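Local atomic coordinates of lysyl oxidase (Pichia pastoris, PDB entry 1W7C), a protein that probably oxidises primary amines, including peptidyl lysine side chains, to aldehydes, using a copper ion and a protein-derived topaquinone cofactor. Residues Asp49-Tyr54 / Thr216-Ser221; Trp57-Lys62 / Asn82-Val87; Asn404-Ser409 / Asn424-Val429; Thr689-Phe694 / Tyr709-Ser714. All blocks are in the same frame, centred on the assembly; numbering follows the deposited sequence.

Overall arrangement
Contacts 1 and 2 share strand 53-61 and touch where Tyr54 packs on Val87. Contact 2 pairs that strand with 82-89 in a buried ladder; contact 1 is a surface junction that joins its start to the loop 216-221, where an arginine and two phenylalanines link two sequence-family regions. Contacts 3 and 4 lie elsewhere, their centres about 16 Å apart, and are linked through the neighbouring strands 418-433 and 692-697; both are largely buried and both meet the second subunit. Contact 3 has a short backbone ladder with a carboxylate-threonine bond, and contact 4 amide-amide bonding beside a tyrosine ring, whereas contact 2 has the longer ladder and a salt bridge between its own segments.

Contact 1: Asp49-Tyr54 / Thr216-Ser221; sequences DFFSNY and TGRDVS
Phe51 lays its ring against the guanidinium group of Arg218, with CE2 3.5 Å above the centre of that planar group. The two planes are 45° apart, so the ring leans over the charge instead of stacking flat on it. The arginine gets there by a bend at chi3 (-64°), which turns the end of an otherwise stretched chain back along the Asp49-Ser52 turn. There NH1 donates to Phe50 O at 3.0 Å, a somewhat bent bond of 140°. Phe50 sends its own ring another way: with CG anti to the carbonyl carbon, it brings its edge to Arg218 O, which lies in the ring plane 3.3 Å from CD1, and its CE1 to Val220 CG1 at 3.9 Å. The type I turn that presents both rings is fastened by Asp49 OD1, which accepts from Phe51 N as an Asx turn. Arg218 NH1 and NH2 also reach the carbonyls of Gly90 and Gly92, and Phe50 packs on helix 136-150. Arginine suits this place because its flat, many-armed end can bind several carbonyls; the positive charge is probably stabilised by their dipoles, while the Phe51 ring shields one face.

Contact 2: Trp57-Lys62 / Asn82-Val87; sequences WIETLK and NARTVV
Glu59 and Arg84 run side by side from a hydrogen-bonded pair and point the same way, joined by a salt bridge of 2.9 Å between OE2 and NH1. The carboxylate lies at the edge of the guanidinium, but the two planes are 57° apart, and NH1 meets OE2 from above the carboxylate plane. Arg84 spans this distance with a chain extended from CG to NE, and Glu99 holds its NE in a second salt bridge, so the buried cation probably has two countercharges. On the same face, Val86 CG2 sits over the rim of the guanidinium and also touches the edge of the Trp57 indole, 3.6 Å from CE3. One methyl thus meets both flat groups; a compact apolar side chain fits between them. Trp57 NE1 turns to Glu388. The face of Ile58 and Thr85 is mainly apolar: Ile58 CG1 lies alongside Thr85 CG2 at 4.0 Å, next to helix 26-39, and the Thr85 hydroxyl is satisfied by Leu100 O. Backbone bonds between Trp57 and Val86 and between Glu59 and Arg84 set this register, and two waters link Leu61 O to Asn82. This is a twisted antiparallel strand pair, with one face packed on a helix, within the N2 region of a copper amine oxidase.

Contact 3: Asn404-Ser409 / Asn424-Val429; sequences NQEDYS and NPTLNV
Glu406 and Thr426 make the shortest polar contact between the segments, a 2.7 Å hydrogen bond from Thr426 OG1 to Glu406 OE1. The donor reaches the anti side of the oxygen, 17° out of the carboxylate plane, while Asn404 ND2 comes to the same OE1 from above that plane. Glu406 turns back over the strand pair through its bend at chi2 (-62°). Asn428 ND2 in turn donates to Thr426 OG1, so the threonine both gives and accepts, and Asn428 OD1 accepts from Lys445 NZ. Lys445 also forms a salt bridge with OE1, so the carboxylate is probably kept ionised; a glutamine in its place would probably cost Lys445 one of its countercharges.

Backbone bonds supply the regular part: Asn404 and Thr426 exchange N-H and C=O, and Glu406 N donates to Asn424 O at 3.1 Å. Asn424 N has a weak bond to Gln405 OE1, and a water bridges these two atoms; Gln405 NE2 binds Pro283 O of the second subunit.

One contact involves a ring. Asn424 ND2 lies 3.0 Å above the Tyr408 ring plane, toward the rim, with amide and ring planes 77° apart. ND2 also makes a weak hydrogen bond to Tyr408 O. The short amide of asparagine fits between the ring and the chain that carries it.

Strand 391-405 thus ends against strand 418-433, whose other neighbours include 440-446, the source of Lys445. Here the second subunit closes in: its Arg457 makes a cation-pi contact with Tyr408, its Lys445 a salt bridge with Asp407.

Contact 4: Thr689-Phe694 / Tyr709-Ser714; sequences TTQQVF and YGNDWS
Gln691 turns its amide toward Asn711 by two successive bends, chi1 -58° and chi2 -58°, although its side chain sets out from the backbone in the other direction. Asn711, with CG anti to the carbonyl carbon (chi1 -63°), offers OD1, and Gln691 NE2 donates to it at 3.0 Å. The amide planes stand nearly perpendicular, so the groups cross instead of pairing flat. NE2 also donates to Thr690 OG1, itself hydrogen-bonded to Asp278 of the second subunit, while OE1 bonds to Ser282 of that subunit. A glutamine suits this spot since one amide can give and accept; a leucine here would probably leave Asn711 OD1 and that serine without these partners. Asn711 ND2 lies 2.8 Å from Thr690 O and bonds to Phe708 O. Tyr709 lays its ring along the start of strand 692-697: Gln692 O meets the ring edge in plane, 3.4 Å from CD1, and Phe694 CB lies near the hydroxyl. Residues 689-691 are shaped by an ST turn, Gln691 N to Thr689 OG1, and an inverse gamma turn centred on Gln691. The loop 709-714 thus packs on the turn leading into strand 692-697, which lies between strands 418-433 and 704-707, at the dimer interface.

Contact 1: Asp49-Tyr54 / Thr216-Ser221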
# COMPACT_ATOMS: atom_id res chain seq x y z
N ASP A 49 24.32 0.30 42.81
CA ASP A 49 25.03 -0.80 42.16
C ASP A 49 24.17 -2.07 42.26
O ASP A 49 23.02 -2.00 42.66
CB ASP A 49 26.46 -0.95 42.73
CG ASP A 49 26.50 -1.37 44.18
OD1 ASP A 49 25.56 -1.98 44.71
OD2 ASP A 49 27.52 -1.16 44.87
N PHE A 50 24.73 -3.22 41.89
CA PHE A 50 23.96 -4.46 41.85
C PHE A 50 23.51 -4.97 43.23
O PHE A 50 22.75 -5.94 43.32
CB PHE A 50 24.79 -5.58 41.19
CG PHE A 50 25.15 -5.37 39.73
CD1 PHE A 50 26.36 -5.87 39.26
CD2 PHE A 50 24.29 -4.76 38.82
CE1 PHE A 50 26.73 -5.74 37.92
CE2 PHE A 50 24.65 -4.62 37.47
CZ PHE A 50 25.86 -5.14 37.02
N PHE A 51 23.99 -4.32 44.29
CA PHE A 51 23.66 -4.75 45.65
C PHE A 51 22.74 -3.75 46.35
O PHE A 51 22.33 -3.96 47.50
CB PHE A 51 24.95 -4.98 46.43
CG PHE A 51 25.81 -6.05 45.83
CD1 PHE A 51 26.83 -5.71 44.95
CD2 PHE A 51 25.55 -7.40 46.06
CE1 PHE A 51 27.62 -6.68 44.36
CE2 PHE A 51 26.31 -8.39 45.45
CZ PHE A 51 27.36 -8.03 44.61
N SER A 52 22.40 -2.67 45.64
CA SER A 52 21.42 -1.69 46.10
C SER A 52 20.01 -2.11 45.74
O SER A 52 19.80 -3.04 44.96
CB SER A 52 21.64 -0.33 45.42
OG SER A 52 22.97 0.11 45.43
N ASN A 53 19.04 -1.38 46.29
CA ASN A 53 17.68 -1.38 45.75
C ASN A 53 17.43 -0.05 45.11
O ASN A 53 17.84 0.98 45.66
CB ASN A 53 16.62 -1.56 46.84
CG ASN A 53 16.93 -2.68 47.81
OD1 ASN A 53 17.38 -3.75 47.42
ND2 ASN A 53 16.66 -2.43 49.10
N TYR A 54 16.75 -0.04 43.98
CA TYR A 54 16.42 1.22 43.33
C TYR A 54 15.20 1.08 42.45
O TYR A 54 14.88 0.01 41.99
CB TYR A 54 17.59 1.77 42.52
CG TYR A 54 18.18 0.82 41.50
CD1 TYR A 54 17.70 0.76 40.21
CD2 TYR A 54 19.23 -0.01 41.84
CE1 TYR A 54 18.26 -0.09 39.27
CE2 TYR A 54 19.80 -0.90 40.92
CZ TYR A 54 19.32 -0.93 39.63
OH TYR A 54 19.90 -1.81 38.75
N THR A 216 28.73 -13.47 34.26
CA THR A 216 27.87 -14.18 35.22
C THR A 216 28.01 -13.58 36.62
O THR A 216 29.11 -13.33 37.09
CB THR A 216 28.25 -15.66 35.28
OG1 THR A 216 28.22 -16.23 33.96
CG2 THR A 216 27.22 -16.48 36.11
N GLY A 217 26.87 -13.34 37.26
CA GLY A 217 26.82 -12.96 38.66
C GLY A 217 26.97 -11.47 38.87
O GLY A 217 27.32 -10.72 37.96
N ARG A 218 26.76 -11.04 40.12
CA ARG A 218 26.73 -9.64 40.51
C ARG A 218 28.11 -9.08 40.89
O ARG A 218 28.23 -7.90 41.13
CB ARG A 218 25.78 -9.46 41.70
CG ARG A 218 24.33 -9.71 41.35
CD ARG A 218 23.37 -9.25 42.42
NE ARG A 218 23.53 -9.97 43.69
CZ ARG A 218 23.03 -9.56 44.84
NH1 ARG A 218 22.36 -8.42 44.90
NH2 ARG A 218 23.18 -10.30 45.93
N ASP A 219 29.12 -9.94 40.96
CA ASP A 219 30.49 -9.54 41.29
C ASP A 219 31.31 -9.41 40.01
O ASP A 219 31.77 -10.41 39.43
CB ASP A 219 31.08 -10.56 42.24
CG ASP A 219 32.49 -10.24 42.66
OD1 ASP A 219 33.04 -9.19 42.27
OD2 ASP A 219 33.11 -11.02 43.41
N VAL A 220 31.48 -8.18 39.56
CA VAL A 220 32.16 -7.94 38.28
C VAL A 220 33.63 -8.33 38.30
O VAL A 220 34.21 -8.54 37.25
CB VAL A 220 32.02 -6.47 37.81
CG1 VAL A 220 30.56 -6.10 37.66
CG2 VAL A 220 32.73 -5.51 38.76
N SER A 221 34.24 -8.45 39.48
CA SER A 221 35.62 -8.92 39.57
C SER A 221 35.77 -10.33 39.01
O SER A 221 36.88 -10.74 38.68
CB SER A 221 36.15 -8.84 41.02
OG SER A 221 35.61 -9.87 41.82

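Contact 2: Trp57-Lys62 / Asn82-Val87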
# COMPACT_ATOMS: atom_id res chain seq x y z
N TRP A 57 10.83 2.03 37.20
CA TRP A 57 9.63 2.46 36.48
C TRP A 57 8.44 2.61 37.42
O TRP A 57 8.31 1.86 38.40
CB TRP A 57 9.29 1.45 35.38
CG TRP A 57 10.32 1.39 34.32
CD1 TRP A 57 11.03 2.44 33.78
CD2 TRP A 57 10.81 0.21 33.68
NE1 TRP A 57 11.91 1.97 32.84
CE2 TRP A 57 11.79 0.61 32.75
CE3 TRP A 57 10.51 -1.16 33.79
CZ2 TRP A 57 12.49 -0.30 31.95
CZ3 TRP A 57 11.21 -2.07 32.99
CH2 TRP A 57 12.18 -1.63 32.08
N ILE A 58 7.61 3.61 37.13
CA ILE A 58 6.35 3.86 37.81
C ILE A 58 5.35 4.35 36.76
O ILE A 58 5.56 5.41 36.18
CB ILE A 58 6.46 4.94 38.91
CG1 ILE A 58 7.49 4.55 39.97
CG2 ILE A 58 5.09 5.16 39.53
CD1 ILE A 58 7.78 5.65 40.99
N GLU A 59 4.33 3.54 36.49
CA GLU A 59 3.37 3.87 35.45
C GLU A 59 1.97 3.40 35.78
O GLU A 59 1.76 2.62 36.71
CB GLU A 59 3.80 3.31 34.10
CG GLU A 59 3.73 1.80 34.03
CD GLU A 59 3.77 1.23 32.62
OE1 GLU A 59 3.77 2.00 31.64
OE2 GLU A 59 3.76 -0.02 32.53
N THR A 60 1.00 3.86 34.98
CA THR A 60 -0.38 3.40 35.16
C THR A 60 -0.51 1.91 34.92
O THR A 60 -0.04 1.41 33.90
CB THR A 60 -1.27 4.14 34.20
OG1 THR A 60 -1.22 5.54 34.52
CG2 THR A 60 -2.73 3.70 34.34
N LEU A 61 -1.14 1.20 35.86
CA LEU A 61 -1.61 -0.15 35.62
C LEU A 61 -3.04 -0.00 35.11
O LEU A 61 -3.94 0.35 35.88
CB LEU A 61 -1.57 -0.96 36.92
CG LEU A 61 -2.05 -2.40 36.80
CD1 LEU A 61 -1.15 -3.22 35.89
CD2 LEU A 61 -2.10 -3.03 38.19
N LYS A 62 -3.23 -0.23 33.82
CA LYS A 62 -4.51 0.12 33.18
C LYS A 62 -5.64 -0.76 33.73
O LYS A 62 -5.43 -1.89 34.17
CB LYS A 62 -4.41 -0.03 31.67
CG LYS A 62 -3.56 1.08 31.02
CD LYS A 62 -3.53 0.93 29.55
CE LYS A 62 -2.61 1.95 28.91
NZ LYS A 62 -1.17 1.63 29.17
N ASN A 82 -4.36 2.59 39.88
CA ASN A 82 -3.23 1.84 40.40
C ASN A 82 -2.00 2.14 39.56
O ASN A 82 -2.10 2.44 38.35
CB ASN A 82 -3.51 0.34 40.27
CG ASN A 82 -4.60 -0.14 41.21
OD1 ASN A 82 -4.60 0.17 42.39
ND2 ASN A 82 -5.52 -0.93 40.67
N ALA A 83 -0.84 2.00 40.19
CA ALA A 83 0.45 2.03 39.51
C ALA A 83 1.09 0.64 39.45
O ALA A 83 1.05 -0.11 40.40
CB ALA A 83 1.39 2.99 40.24
N ARG A 84 1.72 0.38 38.33
CA ARG A 84 2.73 -0.68 38.18
C ARG A 84 4.07 -0.01 38.43
O ARG A 84 4.38 1.04 37.85
CB ARG A 84 2.72 -1.22 36.76
CG ARG A 84 3.92 -2.11 36.42
CD ARG A 84 3.96 -2.52 34.98
NE ARG A 84 5.14 -3.28 34.65
CZ ARG A 84 6.04 -2.96 33.74
NH1 ARG A 84 5.95 -1.80 33.06
NH2 ARG A 84 7.07 -3.80 33.52
N THR A 85 4.86 -0.60 39.31
CA THR A 85 6.25 -0.17 39.53
C THR A 85 7.18 -1.34 39.35
O THR A 85 6.81 -2.49 39.52
CB THR A 85 6.40 0.43 40.96
OG1 THR A 85 6.26 -0.61 41.95
CG2 THR A 85 5.25 1.44 41.26
N VAL A 86 8.38 -1.06 38.90
CA VAL A 86 9.42 -2.07 38.80
C VAL A 86 10.59 -1.53 39.61
O VAL A 86 11.08 -0.41 39.36
CB VAL A 86 9.82 -2.36 37.33
CG1 VAL A 86 10.85 -3.47 37.28
CG2 VAL A 86 8.57 -2.68 36.48
N VAL A 87 11.04 -2.36 40.56
CA VAL A 87 12.06 -2.00 41.53
C VAL A 87 13.12 -3.10 41.47
O VAL A 87 12.80 -4.30 41.51
CB VAL A 87 11.47 -1.89 42.95
CG1 VAL A 87 12.54 -1.55 43.99
CG2 VAL A 87 10.32 -0.88 42.98
O HOH W 1 -5.56 2.31 37.10
O HOH W 2 -5.43 -1.32 37.71

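Contact 3: Asn404-Ser409 / Asn424-Val429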
# COMPACT_ATOMS: atom_id res chain seq x y z
N ASN A 404 -5.48 15.21 6.65
CA ASN A 404 -4.92 15.21 5.31
C ASN A 404 -6.02 15.32 4.27
O ASN A 404 -7.16 14.98 4.55
CB ASN A 404 -4.09 13.93 5.03
CG ASN A 404 -3.18 14.07 3.83
OD1 ASN A 404 -2.68 15.19 3.54
ND2 ASN A 404 -2.92 12.96 3.13
N GLN A 405 -5.65 15.81 3.07
CA GLN A 405 -6.47 15.61 1.87
C GLN A 405 -5.73 14.57 1.07
O GLN A 405 -4.65 14.81 0.52
CB GLN A 405 -6.61 16.92 1.09
CG GLN A 405 -7.60 16.81 -0.08
CD GLN A 405 -9.03 16.61 0.35
OE1 GLN A 405 -9.64 15.60 0.01
NE2 GLN A 405 -9.60 17.63 1.02
N GLU A 406 -6.28 13.37 0.98
CA GLU A 406 -5.61 12.35 0.22
C GLU A 406 -5.58 12.71 -1.26
O GLU A 406 -6.43 13.46 -1.73
CB GLU A 406 -6.28 10.98 0.40
CG GLU A 406 -6.35 10.46 1.83
CD GLU A 406 -5.02 10.23 2.48
OE1 GLU A 406 -4.84 10.64 3.64
OE2 GLU A 406 -4.15 9.59 1.83
N ASP A 407 -4.62 12.13 -2.00
CA ASP A 407 -4.36 12.50 -3.39
C ASP A 407 -5.34 11.90 -4.40
O ASP A 407 -5.21 12.13 -5.58
CB ASP A 407 -2.90 12.16 -3.78
CG ASP A 407 -2.62 10.65 -3.88
OD1 ASP A 407 -3.53 9.83 -4.03
OD2 ASP A 407 -1.45 10.18 -3.85
N TYR A 408 -6.34 11.19 -3.90
CA TYR A 408 -7.38 10.55 -4.71
C TYR A 408 -8.71 10.75 -3.95
O TYR A 408 -8.73 10.80 -2.70
CB TYR A 408 -7.08 9.05 -4.93
CG TYR A 408 -7.13 8.28 -3.65
CD1 TYR A 408 -6.06 8.29 -2.76
CD2 TYR A 408 -8.24 7.52 -3.31
CE1 TYR A 408 -6.11 7.59 -1.56
CE2 TYR A 408 -8.29 6.81 -2.13
CZ TYR A 408 -7.24 6.85 -1.25
OH TYR A 408 -7.36 6.21 -0.04
N SER A 409 -9.78 10.86 -4.71
CA SER A 409 -11.10 11.00 -4.11
C SER A 409 -11.56 9.71 -3.42
O SER A 409 -11.04 8.63 -3.69
CB SER A 409 -12.11 11.53 -5.17
OG SER A 409 -12.71 10.46 -5.84
N ASN A 424 -11.66 12.97 -0.05
CA ASN A 424 -11.10 11.98 0.88
C ASN A 424 -10.19 12.64 1.94
O ASN A 424 -9.01 12.38 1.99
CB ASN A 424 -10.30 10.96 0.06
CG ASN A 424 -10.00 9.67 0.76
OD1 ASN A 424 -10.48 9.37 1.86
ND2 ASN A 424 -9.19 8.84 0.08
N PRO A 425 -10.78 13.45 2.80
CA PRO A 425 -10.06 13.93 3.99
C PRO A 425 -9.95 12.81 5.00
O PRO A 425 -10.86 12.01 5.16
CB PRO A 425 -10.97 15.02 4.53
CG PRO A 425 -12.35 14.51 4.16
CD PRO A 425 -12.17 13.94 2.78
N THR A 426 -8.81 12.74 5.68
CA THR A 426 -8.55 11.70 6.68
C THR A 426 -8.00 12.34 7.95
O THR A 426 -7.27 13.35 7.89
CB THR A 426 -7.56 10.64 6.20
OG1 THR A 426 -6.35 11.28 5.81
CG2 THR A 426 -8.13 9.88 5.04
N LEU A 427 -8.35 11.78 9.09
CA LEU A 427 -7.67 12.14 10.34
C LEU A 427 -6.42 11.26 10.48
O LEU A 427 -6.46 10.08 10.21
CB LEU A 427 -8.55 11.91 11.56
CG LEU A 427 -8.01 12.45 12.86
CD1 LEU A 427 -8.05 13.98 12.84
CD2 LEU A 427 -8.76 11.93 14.05
N ASN A 428 -5.34 11.87 10.95
CA ASN A 428 -4.05 11.21 11.04
C ASN A 428 -3.45 11.51 12.39
O ASN A 428 -3.39 12.67 12.79
CB ASN A 428 -3.14 11.75 9.94
CG ASN A 428 -3.60 11.37 8.56
OD1 ASN A 428 -3.24 10.28 8.08
ND2 ASN A 428 -4.51 12.16 7.97
N VAL A 429 -3.01 10.42 13.04
CA VAL A 429 -2.30 10.49 14.32
C VAL A 429 -0.93 9.85 14.09
O VAL A 429 -0.83 8.68 13.65
CB VAL A 429 -3.06 9.81 15.46
CG1 VAL A 429 -2.33 9.99 16.77
CG2 VAL A 429 -4.53 10.26 15.53
O HOH W 3 -9.44 13.81 -1.92

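Contact 4: Thr689-Phe694 / Tyr709-Ser714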
# COMPACT_ATOMS: atom_id res chain seq x y z
N THR A 689 -21.25 13.09 4.15
CA THR A 689 -20.31 14.19 4.17
C THR A 689 -20.74 15.32 3.24
O THR A 689 -21.37 15.09 2.20
CB THR A 689 -18.86 13.74 3.84
OG1 THR A 689 -17.98 14.85 4.04
CG2 THR A 689 -18.65 13.29 2.39
N THR A 690 -20.41 16.55 3.59
CA THR A 690 -20.59 17.66 2.69
C THR A 690 -19.41 17.81 1.73
O THR A 690 -19.51 18.64 0.82
CB THR A 690 -20.72 18.95 3.44
OG1 THR A 690 -19.49 19.23 4.12
CG2 THR A 690 -21.85 18.94 4.49
N GLN A 691 -18.33 17.05 1.93
CA GLN A 691 -17.13 17.24 1.11
C GLN A 691 -17.27 16.41 -0.17
O GLN A 691 -16.56 15.42 -0.40
CB GLN A 691 -15.87 16.84 1.91
CG GLN A 691 -15.73 17.64 3.20
CD GLN A 691 -15.66 19.14 2.97
OE1 GLN A 691 -14.74 19.64 2.33
NE2 GLN A 691 -16.68 19.85 3.46
N GLN A 692 -18.23 16.82 -0.99
CA GLN A 692 -18.54 16.15 -2.25
C GLN A 692 -19.15 17.14 -3.22
O GLN A 692 -19.50 18.26 -2.81
CB GLN A 692 -19.42 14.91 -2.00
CG GLN A 692 -20.73 15.14 -1.30
CD GLN A 692 -21.54 13.85 -1.22
OE1 GLN A 692 -22.02 13.36 -2.23
NE2 GLN A 692 -21.74 13.34 -0.00
N VAL A 693 -19.24 16.74 -4.49
CA VAL A 693 -19.82 17.56 -5.55
C VAL A 693 -20.81 16.68 -6.31
O VAL A 693 -20.59 15.49 -6.48
CB VAL A 693 -18.74 18.16 -6.50
CG1 VAL A 693 -17.96 17.08 -7.23
CG2 VAL A 693 -19.35 19.14 -7.49
N PHE A 694 -21.88 17.32 -6.77
CA PHE A 694 -22.85 16.70 -7.65
C PHE A 694 -23.04 17.65 -8.81
O PHE A 694 -23.60 18.71 -8.66
CB PHE A 694 -24.15 16.42 -6.91
CG PHE A 694 -25.18 15.68 -7.72
CD1 PHE A 694 -26.48 16.19 -7.86
CD2 PHE A 694 -24.89 14.47 -8.31
CE1 PHE A 694 -27.43 15.50 -8.59
CE2 PHE A 694 -25.85 13.77 -9.05
CZ PHE A 694 -27.12 14.28 -9.18
N TYR A 709 -22.70 21.66 -1.73
CA TYR A 709 -23.13 21.31 -0.36
C TYR A 709 -22.56 22.25 0.70
O TYR A 709 -22.15 21.84 1.80
CB TYR A 709 -22.79 19.84 -0.07
CG TYR A 709 -23.51 18.89 -0.98
CD1 TYR A 709 -22.84 18.24 -2.01
CD2 TYR A 709 -24.88 18.67 -0.85
CE1 TYR A 709 -23.50 17.34 -2.85
CE2 TYR A 709 -25.54 17.77 -1.68
CZ TYR A 709 -24.83 17.09 -2.67
OH TYR A 709 -25.48 16.23 -3.53
N GLY A 710 -22.55 23.53 0.34
CA GLY A 710 -22.18 24.59 1.26
C GLY A 710 -20.71 24.98 1.28
O GLY A 710 -20.29 25.86 2.02
N ASN A 711 -19.93 24.28 0.47
CA ASN A 711 -18.53 24.59 0.31
C ASN A 711 -18.30 25.59 -0.82
O ASN A 711 -18.55 25.28 -1.98
CB ASN A 711 -17.75 23.32 0.05
CG ASN A 711 -17.82 22.35 1.21
OD1 ASN A 711 -17.08 22.49 2.18
ND2 ASN A 711 -18.67 21.33 1.10
N ASP A 712 -17.81 26.76 -0.47
CA ASP A 712 -17.60 27.84 -1.43
C ASP A 712 -16.17 27.77 -1.96
O ASP A 712 -15.23 28.11 -1.26
CB ASP A 712 -17.84 29.19 -0.73
CG ASP A 712 -17.81 30.35 -1.69
OD1 ASP A 712 -17.49 30.15 -2.87
OD2 ASP A 712 -18.12 31.51 -1.35
N TRP A 713 -16.02 27.32 -3.21
CA TRP A 713 -14.69 27.19 -3.83
C TRP A 713 -14.15 28.49 -4.45
O TRP A 713 -13.07 28.50 -5.02
CB TRP A 713 -14.70 26.09 -4.89
CG TRP A 713 -14.76 24.70 -4.32
CD1 TRP A 713 -15.83 24.08 -3.77
CD2 TRP A 713 -13.68 23.76 -4.26
NE1 TRP A 713 -15.50 22.80 -3.38
CE2 TRP A 713 -14.17 22.58 -3.67
CE3 TRP A 713 -12.34 23.80 -4.65
CZ2 TRP A 713 -13.37 21.45 -3.47
CZ3 TRP A 713 -11.54 22.67 -4.46
CH2 TRP A 713 -12.07 21.52 -3.88
N SER A 714 -14.90 29.59 -4.34
CA SER A 714 -14.43 30.91 -4.80
C SER A 714 -13.04 31.24 -4.25
O SER A 714 -12.68 30.86 -3.13
CB SER A 714 -15.40 32.02 -4.38
OG SER A 714 -16.72 31.77 -4.84
O HOH W 4 -17.80 20.48 -2.17